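PDB 5FID: elicitor protein Hrip2 from Magnaporthe oryzae, which probably acts as a secreted elicitor that triggers defence responses in the plant host of this fungus. Local coordinates for residues A[77-82]-A[113-118]. The protein carries 1 engineered substitution. Sequence-based numbering, arbitrary orientation.
Sequences YYELSS and CYSRPD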
loop_
_atom_site.group_PDB
_atom_site.type_symbol
_atom_site.label_atom_id
_atom_site.label_comp_id
_atom_site.label_asym_id
_atom_site.label_seq_id
_atom_site.Cartn_x
_atom_site.Cartn_y
_atom_site.Cartn_z
ATOM N N TYR A 77 1.173 -5.360 4.631
ATOM C CA TYR A 77 0.169 -4.514 4.006
ATOM C C TYR A 77 -1.051 -4.432 4.917
ATOM O O TYR A 77 -1.382 -5.399 5.593
ATOM C CB TYR A 77 -0.205 -5.084 2.635
ATOM C CG TYR A 77 0.988 -5.251 1.701
ATOM C CD1 TYR A 77 1.543 -4.160 1.041
ATOM C CD2 TYR A 77 1.561 -6.495 1.487
ATOM C CE1 TYR A 77 2.635 -4.315 0.182
ATOM C CE2 TYR A 77 2.650 -6.650 0.642
ATOM C CZ TYR A 77 3.177 -5.562 -0.008
ATOM O OH TYR A 77 4.257 -5.727 -0.852
ATOM N N TYR A 78 -1.705 -3.276 4.951
ATOM C CA TYR A 78 -2.819 -3.057 5.868
ATOM C C TYR A 78 -3.832 -2.113 5.233
ATOM O O TYR A 78 -3.464 -1.153 4.552
ATOM C CB TYR A 78 -2.330 -2.484 7.212
ATOM C CG TYR A 78 -1.307 -1.392 7.024
ATOM C CD1 TYR A 78 0.024 -1.704 6.793
ATOM C CD2 TYR A 78 -1.672 -0.056 7.051
ATOM C CE1 TYR A 78 0.968 -0.717 6.587
ATOM C CE2 TYR A 78 -0.733 0.936 6.854
ATOM C CZ TYR A 78 0.582 0.598 6.621
ATOM O OH TYR A 78 1.526 1.590 6.407
ATOM N N GLU A 79 -5.109 -2.391 5.469
ATOM C CA GLU A 79 -6.196 -1.638 4.863
ATOM C C GLU A 79 -7.259 -1.390 5.919
ATOM O O GLU A 79 -7.683 -2.320 6.608
ATOM C CB GLU A 79 -6.802 -2.442 3.712
ATOM C CG GLU A 79 -8.056 -1.830 3.071
ATOM C CD GLU A 79 -8.608 -2.675 1.931
ATOM O OE1 GLU A 79 -8.213 -3.861 1.805
ATOM O OE2 GLU A 79 -9.444 -2.156 1.145
ATOM N N LEU A 80 -7.676 -0.138 6.050
ATOM C CA LEU A 80 -8.788 0.217 6.928
ATOM C C LEU A 80 -9.993 0.488 6.040
ATOM O O LEU A 80 -10.053 1.520 5.378
ATOM C CB LEU A 80 -8.441 1.461 7.752
ATOM C CG LEU A 80 -9.518 1.932 8.737
ATOM C CD1 LEU A 80 -9.761 0.873 9.801
ATOM C CD2 LEU A 80 -9.103 3.250 9.391
ATOM N N SER A 81 -10.955 -0.437 6.020
ATOM C CA SER A 81 -12.007 -0.397 4.999
ATOM C C SER A 81 -13.409 -0.201 5.545
ATOM O O SER A 81 -13.803 -0.849 6.514
ATOM C CB SER A 81 -11.974 -1.678 4.170
ATOM O OG SER A 81 -13.011 -1.689 3.203
ATOM N N SER A 82 -14.166 0.695 4.912
ATOM C CA SER A 82 -15.593 0.828 5.206
ATOM C C SER A 82 -16.452 0.264 4.072
ATOM O O SER A 82 -17.626 0.627 3.945
ATOM C CB SER A 82 -15.969 2.291 5.453
ATOM O OG SER A 82 -15.749 3.084 4.292
ATOM N N CYS A 113 -11.721 8.956 3.985
ATOM C CA CYS A 113 -10.420 8.559 4.535
ATOM C C CYS A 113 -10.214 7.043 4.483
ATOM O O CYS A 113 -9.081 6.554 4.343
ATOM C CB CYS A 113 -10.259 9.092 5.962
ATOM S SG CYS A 113 -8.823 8.468 6.898
ATOM N N TYR A 114 -11.321 6.310 4.578
ATOM C CA TYR A 114 -11.308 4.862 4.564
ATOM C C TYR A 114 -11.116 4.315 3.161
ATOM O O TYR A 114 -11.346 5.012 2.169
ATOM C CB TYR A 114 -12.632 4.327 5.128
ATOM C CG TYR A 114 -12.896 4.749 6.556
ATOM C CD1 TYR A 114 -13.457 5.984 6.844
ATOM C CD2 TYR A 114 -12.573 3.911 7.615
ATOM C CE1 TYR A 114 -13.689 6.380 8.156
ATOM C CE2 TYR A 114 -12.800 4.295 8.927
ATOM C CZ TYR A 114 -13.356 5.530 9.190
ATOM O OH TYR A 114 -13.577 5.898 10.497
ATOM N N SER A 115 -10.714 3.053 3.078
ATOM C CA SER A 115 -10.716 2.355 1.803
ATOM C C SER A 115 -12.165 2.164 1.388
ATOM O O SER A 115 -13.012 1.761 2.196
ATOM C CB SER A 115 -10.027 1.002 1.919
ATOM O OG SER A 115 -9.801 0.453 0.627
ATOM N N ARG A 116 -12.447 2.462 0.125
ATOM C CA ARG A 116 -13.812 2.480 -0.390
ATOM C C ARG A 116 -13.895 1.648 -1.661
ATOM O O ARG A 116 -12.877 1.422 -2.310
ATOM C CB ARG A 116 -14.214 3.934 -0.694
ATOM C CG ARG A 116 -14.045 4.887 0.478
ATOM C CD ARG A 116 -15.135 4.701 1.546
ATOM N NE ARG A 116 -16.444 4.775 0.910
ATOM C CZ ARG A 116 -17.386 3.841 0.983
ATOM N NH1 ARG A 116 -17.207 2.741 1.715
ATOM N NH2 ARG A 116 -18.519 4.022 0.315
ATOM N N PRO A 117 -15.110 1.211 -2.034
ATOM C CA PRO A 117 -15.254 0.368 -3.224
ATOM C C PRO A 117 -14.644 1.030 -4.449
ATOM O O PRO A 117 -13.984 0.354 -5.247
ATOM C CB PRO A 117 -16.770 0.270 -3.403
ATOM C CG PRO A 117 -17.333 0.555 -2.076
ATOM C CD PRO A 117 -16.405 1.485 -1.385
ATOM N N ASP A 118 -14.852 2.338 -4.576
ATOM C CA ASP A 118 -14.413 3.078 -5.754
ATOM C C ASP A 118 -13.118 3.860 -5.536
ATOM O O ASP A 118 -12.627 4.545 -6.439
ATOM C CB ASP A 118 -15.524 4.008 -6.250
ATOM C CG ASP A 118 -16.152 4.845 -5.137
ATOM O OD1 ASP A 118 -16.004 4.515 -3.934
ATOM O OD2 ASP A 118 -16.831 5.844 -5.489
#
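S115 forms a single beta bridge with S81 (CA to CA 4.4 Å), joining the end of strand 75-81, in the six-stranded antiparallel sheet of this two-sheet beta sandwich, to the loop between strands 104-106 and 123-126. Both backbone polar groups of S115 are used, the pattern of a parallel bridge: S115 N donates to L80 O at 2.8 Å and almost straight (171° at the hydrogen), and S115 O accepts from S82 N at 3.1 Å.

The E79 side chain can be followed outward. Its CB faces neither toward nor away from the loop, but CG stands anti to the backbone N (chi1 174°) and the chain is extended beyond it, which carries the tip to S115. CG packs on S115 CB at 3.6 Å, CD comes beside S115 OG, and OE2 accepts from that hydroxyl at 2.7 Å, on its anti side. K120 forms a salt bridge with the same oxygen, OE1 is hydrogen-bonded to the Y75 hydroxyl of the second subunit, and S115 OG is also hydrogen-bonded to K121 N. This buried carboxylate lies close to E83, which would probably raise its pKa, an effect K120 would offset.

Among the remaining side chains, L80 CG meets Y114 CD2 at 3.8 Å, the leucine crossing the ring at a slant; V93 and C106 touch both residues. S82 OG lies 3.5 Å from Y114 CB. The bent R116 chain curls back to the same hydroxyl: NH1 donates to S82 OG at 3.0 Å through a bent bond, the oxygen sitting 33° out of the guanidinium plane.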